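Local structure of secretion protein Snm4 (Mycobacterium xenopi, 7B7J) at residues A[19-24]-A[36-41]; A[25-30]-A[55-60]; A[44-49]-A[73-78]. The protein is probably a component of the membrane pore complex of the ESX-5 type VII secretion system, to which it contributes a cytosolic ubiquitin-like domain. All blocks are in the same frame, centred on the assembly; numbering follows the deposited sequence.

The three contacts trace the ubiquitin-like fold of the domain, a four-stranded mixed sheet in the order 30-37, 20-27, 99-107, 70-76 with helix 42-60 packed across it. Contact 1 pairs the two strands of the N-terminal hairpin at its open end; contact 2, about 19 Å away between centres, sets the turn of the same hairpin against the end of the helix. Contact 3 lies nearest the centre of the chain and joins the start of the helix to the outer strand 70-76. Along the sequence contact 1 closes before contact 3 opens, whereas contact 2 interleaves with both. Ile25 touches Leu49 and Leu75, so hairpin, helix and outer strand share one apolar core.

Contact 1 (A[19-24]-A[36-41]); sequences QAAVVA and LDAHAP
The open end of the N-terminal beta hairpin of this ubiquitin-like fold is closed here, where strand 20-27 meets the last residues of strand 30-37 and the turn that follows. Ala21 and Leu36 form an antiparallel hydrogen-bonded pair: Ala21 N donates to Leu36 O at 2.9 Å, and Leu36 N returns the bond to Ala21 O at the same 2.9 Å. Their side chains lie on one face of the sheet, where both meet Leu89. Further along that face the branch CG2 of Val23 touches CD1 of Leu36 at 3.5 Å, the two side chains crossing at about a right angle.

Beyond the non-hydrogen-bonded pair Ala20 and Asp37 the two segments remain joined. Ala38 N reaches Gln19 O at 3.2 Å; the bond is nearly straight at N-H (171°), yet the donor stands above the carbonyl plane. A water also donates to Gln19 O and spans to Asp37 OD1, 2.9 Å from the water oxygen. Asp37 OD1 also accepts His39 N at 2.8 Å, the bond of an Asx turn that bends the chain after the strand. His39 carries its CG opposite the carbonyl carbon (chi1 -68°), which swings the ring back to Gln19. There His39 NE2 makes a weak bond of 3.3 Å to Gln19 OE1, which lies at the ring edge and in its plane, with the amide turned 72° from the ring. Two firm strand bonds thus hold the pairing, while the carboxylate of Asp37, gripped by backbone and water together, ties the turn to the hairpin edge.

Contact 2 (A[25-30]-A[55-60]); sequences IMAADV and TRLREL
Val30 and Leu57 meet where the turn of the N-terminal hairpin of the ubiquitin-like fold packs against the C-terminal part of helix 42-60. The contact is wholly apolar. Leu57 divides its two methyls between residues of the turn: CD2 lies 4.0 Å from Val30 CG2, the side chains sliding past each other in opposite directions, while CD1 rests 4.2 Å from Ala28 CB and also borders the methyl of Ala27. The other branch of Val30 is used one helical turn further on. Val30 CG1, trans to the backbone N (chi1 168°), meets Leu60 CD1 tip to tip at 3.8 Å, so the forked valine serves two leucines that follow each other on one side of the helix.

A second shell surrounds both partners. Leu57 also packs on Val62 and Leu65, which themselves touch Ala28 and Ala27, and Ala27 reaches Val53 on the preceding turn of the helix; the loop after the helix therefore helps close the hydrophobic seam. Arg56, whose side chain also touches Ile32 of strand 30-37, makes a long salt bridge from NH1 to Glu59 OE2, 3.7 Å. The hairpin side is set by a type I' turn from Ala27 to Val30, in which Ala28 and Asp29 both take positive phi. Two backbone bonds close it: Ala27 N donates to Val30 O at 3.0 Å, and Val30 N donates to Ala27 O at 2.8 Å.

Contact 3 (A[44-49]-A[73-78]); sequences VMIDPL and WMLCLV
A 3.0 Å backbone bond from Leu49 N to Met45 O holds the helical turn whose Leu49 and Ile46 pack on Leu75 and Trp73 of strand 70-76. It bridges a kink, since the N atoms of Asp47 and Pro48 have no bond to the turn before. Ile46 spreads over the strand with two branches. Ile46 CG2, trans to the backbone N, touches Trp73 CB at 3.7 Å; CG1 lies instead opposite the carbonyl carbon (chi1 -73°), and the methyl it carries, Ile46 CD1, reaches Leu75 CG at 3.6 Å, the two side chains running past each other in opposite directions. Leu49 adds its CD2, 3.9 Å from Leu75 CD2, in an oblique approach.

Trp73 offers the helix its CB, while the indole leads away to meet the ring of Phe104, the planes about 55° apart. Leu75 also packs on Leu102 and Leu83, which extends the buried layer, whereas the CB of Met74 points away from the helix. The axes of helix segment 44-49 and strand segment 73-76 cross at 103°. A helix packed across one face of a mixed sheet is the arrangement of the ubiquitin-like beta-grasp fold.

Contact 1 (A[19-24]-A[36-41])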
loop_
_atom_site.group_PDB
_atom_site.type_symbol
_atom_site.label_atom_id
_atom_site.label_comp_id
_atom_site.label_asym_id
_atom_site.label_seq_id
_atom_site.Cartn_x
_atom_site.Cartn_y
_atom_site.Cartn_z
ATOM N N GLN A 19 4.350 -5.968 -17.265
ATOM C CA GLN A 19 3.653 -6.891 -16.330
ATOM C C GLN A 19 2.941 -6.143 -15.199
ATOM O O GLN A 19 3.450 -5.122 -14.733
ATOM C CB GLN A 19 4.592 -7.953 -15.777
ATOM C CG GLN A 19 4.109 -9.376 -15.982
ATOM C CD GLN A 19 5.245 -10.359 -15.844
ATOM O OE1 GLN A 19 6.368 -10.109 -16.280
ATOM N NE2 GLN A 19 4.957 -11.490 -15.225
ATOM N N ALA A 20 1.803 -6.686 -14.777
ATOM C CA ALA A 20 1.013 -6.043 -13.713
ATOM C C ALA A 20 0.681 -7.045 -12.618
ATOM O O ALA A 20 0.821 -8.240 -12.854
ATOM C CB ALA A 20 -0.252 -5.492 -14.288
ATOM N N ALA A 21 0.324 -6.542 -11.448
ATOM C CA ALA A 21 -0.139 -7.397 -10.337
ATOM C C ALA A 21 -1.455 -6.763 -9.911
ATOM O O ALA A 21 -1.532 -5.562 -9.585
ATOM C CB ALA A 21 0.923 -7.418 -9.236
ATOM N N VAL A 22 -2.464 -7.590 -9.685
ATOM C CA VAL A 22 -3.750 -7.195 -9.093
ATOM C C VAL A 22 -3.684 -7.524 -7.568
ATOM O O VAL A 22 -3.611 -8.728 -7.194
ATOM C CB VAL A 22 -4.832 -8.039 -9.804
ATOM C CG1 VAL A 22 -6.221 -7.725 -9.140
ATOM C CG2 VAL A 22 -4.839 -7.797 -11.295
ATOM N N VAL A 23 -3.774 -6.459 -6.752
ATOM C CA VAL A 23 -3.538 -6.585 -5.328
ATOM C C VAL A 23 -4.742 -6.042 -4.623
ATOM O O VAL A 23 -5.249 -5.066 -5.073
ATOM C CB VAL A 23 -2.226 -5.965 -4.988
ATOM C CG1 VAL A 23 -1.018 -6.344 -5.807
ATOM C CG2 VAL A 23 -2.148 -4.529 -5.048
ATOM N N ALA A 24 -4.964 -6.559 -3.461
ATOM C CA ALA A 24 -5.952 -6.021 -2.531
ATOM C C ALA A 24 -5.228 -5.168 -1.448
ATOM O O ALA A 24 -4.272 -5.726 -0.879
ATOM C CB ALA A 24 -6.618 -7.149 -1.967
ATOM N N LEU A 36 -1.336 -2.777 -10.209
ATOM C CA LEU A 36 -0.001 -2.100 -9.967
ATOM C C LEU A 36 1.099 -2.625 -10.904
ATOM O O LEU A 36 1.094 -3.792 -11.306
ATOM C CB LEU A 36 0.454 -2.158 -8.593
ATOM C CG LEU A 36 -0.466 -1.643 -7.529
ATOM C CD1 LEU A 36 0.002 -1.947 -6.080
ATOM C CD2 LEU A 36 -0.618 -0.167 -7.733
ATOM N N ASP A 37 2.030 -1.780 -11.283
ATOM C CA ASP A 37 3.236 -2.279 -12.000
ATOM C C ASP A 37 3.897 -3.350 -11.098
ATOM O O ASP A 37 4.332 -3.025 -10.011
ATOM C CB ASP A 37 4.175 -1.124 -12.292
ATOM C CG ASP A 37 5.445 -1.346 -13.121
ATOM O OD1 ASP A 37 6.108 -2.282 -12.961
ATOM O OD2 ASP A 37 5.790 -0.388 -13.731
ATOM N N ALA A 38 4.153 -4.514 -11.677
ATOM C CA ALA A 38 4.789 -5.729 -11.024
ATOM C C ALA A 38 6.311 -5.568 -10.887
ATOM O O ALA A 38 6.863 -6.459 -10.172
ATOM C CB ALA A 38 4.472 -6.973 -11.898
ATOM N N HIS A 39 6.904 -4.590 -11.555
ATOM C CA HIS A 39 8.393 -4.471 -11.653
ATOM C C HIS A 39 8.919 -3.194 -10.973
ATOM O O HIS A 39 10.121 -3.037 -10.826
ATOM C CB HIS A 39 8.952 -4.622 -13.067
ATOM C CG HIS A 39 8.743 -6.084 -13.505
ATOM N ND1 HIS A 39 9.221 -7.171 -12.698
ATOM C CD2 HIS A 39 8.058 -6.673 -14.558
ATOM C CE1 HIS A 39 8.707 -8.320 -13.169
ATOM N NE2 HIS A 39 8.009 -8.032 -14.299
ATOM N N ALA A 40 8.054 -2.235 -10.627
ATOM C CA ALA A 40 8.628 -1.009 -10.031
ATOM C C ALA A 40 9.016 -1.270 -8.595
ATOM O O ALA A 40 8.266 -1.952 -7.895
ATOM C CB ALA A 40 7.566 0.045 -10.088
ATOM N N PRO A 41 10.034 -0.561 -8.060
ATOM C CA PRO A 41 10.260 -0.628 -6.621
ATOM C C PRO A 41 9.075 -0.116 -5.854
ATOM O O PRO A 41 8.486 0.940 -6.246
ATOM C CB PRO A 41 11.581 0.089 -6.502
ATOM C CG PRO A 41 11.903 0.835 -7.714
ATOM C CD PRO A 41 10.986 0.286 -8.774
HETATM O O HOH W 1 6.015 -3.858 -15.400
#

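Contact 2 (A[25-30]-A[55-60])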
loop_
_atom_site.group_PDB
_atom_site.type_symbol
_atom_site.label_atom_id
_atom_site.label_comp_id
_atom_site.label_asym_id
_atom_site.label_seq_id
_atom_site.Cartn_x
_atom_site.Cartn_y
_atom_site.Cartn_z
ATOM N N ILE A 25 -5.549 -3.893 -1.374
ATOM C CA ILE A 25 -5.000 -2.965 -0.366
ATOM C C ILE A 25 -5.979 -2.743 0.794
ATOM O O ILE A 25 -7.170 -2.409 0.484
ATOM C CB ILE A 25 -4.508 -1.634 -1.007
ATOM C CG1 ILE A 25 -3.617 -1.949 -2.190
ATOM C CG2 ILE A 25 -3.864 -0.795 0.027
ATOM C CD1 ILE A 25 -2.292 -2.525 -1.842
ATOM N N MET A 26 -5.543 -3.049 2.020
ATOM C CA MET A 26 -6.447 -2.759 3.139
ATOM C C MET A 26 -6.029 -1.377 3.653
ATOM O O MET A 26 -4.832 -1.224 4.093
ATOM C CB MET A 26 -6.377 -3.839 4.176
ATOM C CG MET A 26 -6.570 -5.172 3.685
ATOM S SD MET A 26 -8.320 -5.376 3.144
ATOM C CE MET A 26 -9.316 -5.007 4.532
ATOM N N ALA A 27 -7.013 -0.480 3.904
ATOM C CA ALA A 27 -6.716 0.836 4.521
ATOM C C ALA A 27 -7.899 1.170 5.342
ATOM O O ALA A 27 -9.033 1.117 4.799
ATOM C CB ALA A 27 -6.591 1.907 3.431
ATOM N N ALA A 28 -7.805 1.596 6.573
ATOM C CA ALA A 28 -8.983 1.968 7.343
ATOM C C ALA A 28 -10.103 0.922 7.274
ATOM O O ALA A 28 -11.264 1.358 7.220
ATOM C CB ALA A 28 -9.553 3.336 6.912
ATOM N N ASP A 29 -9.821 -0.418 7.391
ATOM C CA ASP A 29 -10.815 -1.471 7.338
ATOM C C ASP A 29 -11.517 -1.527 6.024
ATOM O O ASP A 29 -12.457 -2.323 5.952
ATOM C CB ASP A 29 -11.696 -1.345 8.523
ATOM C CG ASP A 29 -10.940 -1.486 9.827
ATOM O OD1 ASP A 29 -10.224 -2.511 10.064
ATOM O OD2 ASP A 29 -11.146 -0.557 10.606
ATOM N N VAL A 30 -11.045 -0.847 4.984
ATOM C CA VAL A 30 -11.675 -0.896 3.629
ATOM C C VAL A 30 -10.754 -1.661 2.675
ATOM O O VAL A 30 -9.555 -1.424 2.735
ATOM C CB VAL A 30 -11.947 0.526 3.099
ATOM C CG1 VAL A 30 -12.320 0.556 1.627
ATOM C CG2 VAL A 30 -12.993 1.246 3.933
ATOM N N THR A 55 -8.443 8.998 -2.269
ATOM C CA THR A 55 -9.559 9.312 -3.167
ATOM C C THR A 55 -10.728 8.307 -2.870
ATOM O O THR A 55 -11.788 8.747 -2.792
ATOM C CB THR A 55 -9.097 9.246 -4.608
ATOM O OG1 THR A 55 -8.204 10.366 -4.642
ATOM C CG2 THR A 55 -10.244 9.545 -5.568
ATOM N N ARG A 56 -10.416 7.016 -2.858
ATOM C CA ARG A 56 -11.460 6.017 -2.580
ATOM C C ARG A 56 -12.116 6.236 -1.231
ATOM O O ARG A 56 -13.324 6.158 -1.048
ATOM C CB ARG A 56 -10.765 4.666 -2.799
ATOM C CG ARG A 56 -11.755 3.540 -2.789
ATOM C CD ARG A 56 -12.915 3.637 -3.768
ATOM N NE ARG A 56 -13.602 2.290 -3.582
ATOM C CZ ARG A 56 -14.617 1.895 -4.407
ATOM N NH1 ARG A 56 -15.009 2.763 -5.352
ATOM N NH2 ARG A 56 -15.128 0.633 -4.346
ATOM N N LEU A 57 -11.279 6.470 -0.168
ATOM C CA LEU A 57 -11.884 6.698 1.175
ATOM C C LEU A 57 -12.759 7.858 1.188
ATOM O O LEU A 57 -13.836 7.939 1.868
ATOM C CB LEU A 57 -10.732 6.818 2.236
ATOM C CG LEU A 57 -9.889 5.564 2.443
ATOM C CD1 LEU A 57 -8.815 5.812 3.564
ATOM C CD2 LEU A 57 -10.697 4.355 2.903
ATOM N N ARG A 58 -12.378 8.911 0.479
ATOM C CA ARG A 58 -13.201 10.154 0.527
ATOM C C ARG A 58 -14.574 9.917 -0.120
ATOM O O ARG A 58 -15.551 10.467 0.378
ATOM C CB ARG A 58 -12.442 11.343 -0.069
ATOM C CG ARG A 58 -11.445 11.978 0.890
ATOM C CD ARG A 58 -10.726 13.173 0.294
ATOM N NE ARG A 58 -9.735 12.798 -0.706
ATOM C CZ ARG A 58 -9.764 13.173 -1.979
ATOM N NH1 ARG A 58 -10.741 13.945 -2.424
ATOM N NH2 ARG A 58 -8.815 12.777 -2.805
ATOM N N GLU A 59 -14.633 9.139 -1.192
ATOM C CA GLU A 59 -15.930 8.802 -1.835
ATOM C C GLU A 59 -16.794 8.052 -0.822
ATOM O O GLU A 59 -18.012 8.266 -0.815
ATOM C CB GLU A 59 -15.691 7.911 -3.048
ATOM C CG GLU A 59 -14.968 8.614 -4.178
ATOM C CD GLU A 59 -14.419 7.696 -5.256
ATOM O OE1 GLU A 59 -13.700 8.197 -6.139
ATOM O OE2 GLU A 59 -14.712 6.489 -5.213
ATOM N N LEU A 60 -16.176 7.173 -0.037
ATOM C CA LEU A 60 -16.916 6.452 1.055
ATOM C C LEU A 60 -17.158 7.263 2.305
ATOM O O LEU A 60 -17.898 6.749 3.119
ATOM C CB LEU A 60 -16.182 5.181 1.347
ATOM C CG LEU A 60 -15.955 4.179 0.251
ATOM C CD1 LEU A 60 -14.825 3.256 0.523
ATOM C CD2 LEU A 60 -17.336 3.490 0.047
#

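Contact 3 (A[44-49]-A[73-78])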
loop_
_atom_site.group_PDB
_atom_site.type_symbol
_atom_site.label_atom_id
_atom_site.label_comp_id
_atom_site.label_asym_id
_atom_site.label_seq_id
_atom_site.Cartn_x
_atom_site.Cartn_y
_atom_site.Cartn_z
ATOM N N VAL A 44 8.648 3.791 -5.131
ATOM C CA VAL A 44 8.088 4.831 -6.030
ATOM C C VAL A 44 6.595 4.601 -6.073
ATOM O O VAL A 44 5.826 5.526 -6.574
ATOM C CB VAL A 44 8.664 4.761 -7.441
ATOM C CG1 VAL A 44 10.138 5.027 -7.450
ATOM C CG2 VAL A 44 8.208 3.525 -8.215
ATOM N N MET A 45 5.954 3.578 -5.486
ATOM C CA MET A 45 4.505 3.390 -5.491
ATOM C C MET A 45 3.784 3.809 -4.226
ATOM O O MET A 45 2.602 3.984 -4.241
ATOM C CB MET A 45 4.144 1.928 -5.897
ATOM C CG MET A 45 4.708 1.546 -7.393
ATOM S SD MET A 45 3.896 0.101 -7.953
ATOM C CE MET A 45 4.663 -1.113 -6.914
ATOM N N ILE A 46 4.540 3.971 -3.113
ATOM C CA ILE A 46 3.778 4.157 -1.846
ATOM C C ILE A 46 2.991 5.450 -1.702
ATOM O O ILE A 46 1.783 5.368 -1.327
ATOM C CB ILE A 46 4.774 4.077 -0.649
ATOM C CG1 ILE A 46 5.215 2.634 -0.432
ATOM C CG2 ILE A 46 4.006 4.464 0.654
ATOM C CD1 ILE A 46 4.292 2.023 0.526
ATOM N N ASP A 47 3.619 6.526 -1.969
ATOM C CA ASP A 47 2.982 7.851 -1.876
ATOM C C ASP A 47 1.947 7.989 -2.919
ATOM O O ASP A 47 0.786 8.318 -2.595
ATOM C CB ASP A 47 3.905 9.050 -1.873
ATOM C CG ASP A 47 4.754 8.969 -0.638
ATOM O OD1 ASP A 47 4.391 8.507 0.435
ATOM O OD2 ASP A 47 5.885 9.169 -0.823
ATOM N N PRO A 48 2.262 7.533 -4.162
ATOM C CA PRO A 48 1.139 7.463 -5.165
ATOM C C PRO A 48 -0.099 6.643 -4.781
ATOM O O PRO A 48 -1.281 7.069 -5.051
ATOM C CB PRO A 48 1.839 7.012 -6.475
ATOM C CG PRO A 48 3.186 7.544 -6.319
ATOM C CD PRO A 48 3.555 7.469 -4.859
ATOM N N LEU A 49 0.097 5.543 -4.120
ATOM C CA LEU A 49 -0.942 4.647 -3.642
ATOM C C LEU A 49 -1.669 5.286 -2.497
ATOM O O LEU A 49 -2.985 5.144 -2.547
ATOM C CB LEU A 49 -0.271 3.296 -3.301
ATOM C CG LEU A 49 -1.225 2.226 -2.904
ATOM C CD1 LEU A 49 -2.302 1.903 -4.016
ATOM C CD2 LEU A 49 -0.529 0.919 -2.482
ATOM N N TRP A 73 5.225 5.587 5.763
ATOM C CA TRP A 73 4.116 4.762 5.245
ATOM C C TRP A 73 4.742 3.517 4.644
ATOM O O TRP A 73 5.830 3.668 4.068
ATOM C CB TRP A 73 3.330 5.520 4.170
ATOM C CG TRP A 73 2.267 6.461 4.704
ATOM C CD1 TRP A 73 2.350 7.809 4.770
ATOM C CD2 TRP A 73 1.049 6.079 5.405
ATOM N NE1 TRP A 73 1.247 8.330 5.381
ATOM C CE2 TRP A 73 0.483 7.348 5.840
ATOM C CE3 TRP A 73 0.335 4.908 5.589
ATOM C CZ2 TRP A 73 -0.709 7.419 6.525
ATOM C CZ3 TRP A 73 -0.858 4.974 6.323
ATOM C CH2 TRP A 73 -1.272 6.226 6.888
ATOM N N MET A 74 4.157 2.350 4.911
ATOM C CA MET A 74 4.693 1.065 4.428
ATOM C C MET A 74 3.553 0.135 3.992
ATOM O O MET A 74 2.428 0.320 4.456
ATOM C CB MET A 74 5.642 0.550 5.504
ATOM C CG MET A 74 4.905 0.371 6.714
ATOM S SD MET A 74 5.991 -0.230 8.185
ATOM C CE MET A 74 7.208 1.038 8.186
ATOM N N LEU A 75 3.858 -0.703 3.046
ATOM C CA LEU A 75 2.991 -1.822 2.694
ATOM C C LEU A 75 3.397 -3.079 3.453
ATOM O O LEU A 75 4.557 -3.455 3.305
ATOM C CB LEU A 75 2.933 -2.100 1.206
ATOM C CG LEU A 75 2.244 -0.969 0.471
ATOM C CD1 LEU A 75 2.725 -1.249 -1.022
ATOM C CD2 LEU A 75 0.726 -1.033 0.631
ATOM N N CYS A 76 2.488 -3.598 4.198
ATOM C CA CYS A 76 2.766 -4.711 5.166
ATOM C C CYS A 76 1.943 -6.011 4.809
ATOM O O CYS A 76 0.814 -5.978 4.383
ATOM C CB CYS A 76 2.450 -4.333 6.629
ATOM S SG CYS A 76 3.517 -2.986 7.155
ATOM N N LEU A 77 2.559 -7.220 5.096
ATOM C CA LEU A 77 1.925 -8.569 5.036
ATOM C C LEU A 77 0.984 -8.586 6.242
ATOM O O LEU A 77 1.089 -7.721 7.107
ATOM C CB LEU A 77 2.993 -9.683 5.096
ATOM C CG LEU A 77 3.991 -9.621 3.948
ATOM C CD1 LEU A 77 4.991 -10.792 4.170
ATOM C CD2 LEU A 77 3.332 -9.660 2.585
ATOM N N VAL A 78 0.206 -9.685 6.351
ATOM C CA VAL A 78 -0.824 -9.850 7.432
ATOM C C VAL A 78 -0.210 -9.804 8.804
ATOM O O VAL A 78 -0.826 -9.614 9.858
ATOM C CB VAL A 78 -1.659 -11.105 7.109
ATOM C CG1 VAL A 78 -0.818 -12.413 7.270
ATOM C CG2 VAL A 78 -2.866 -11.056 7.914
#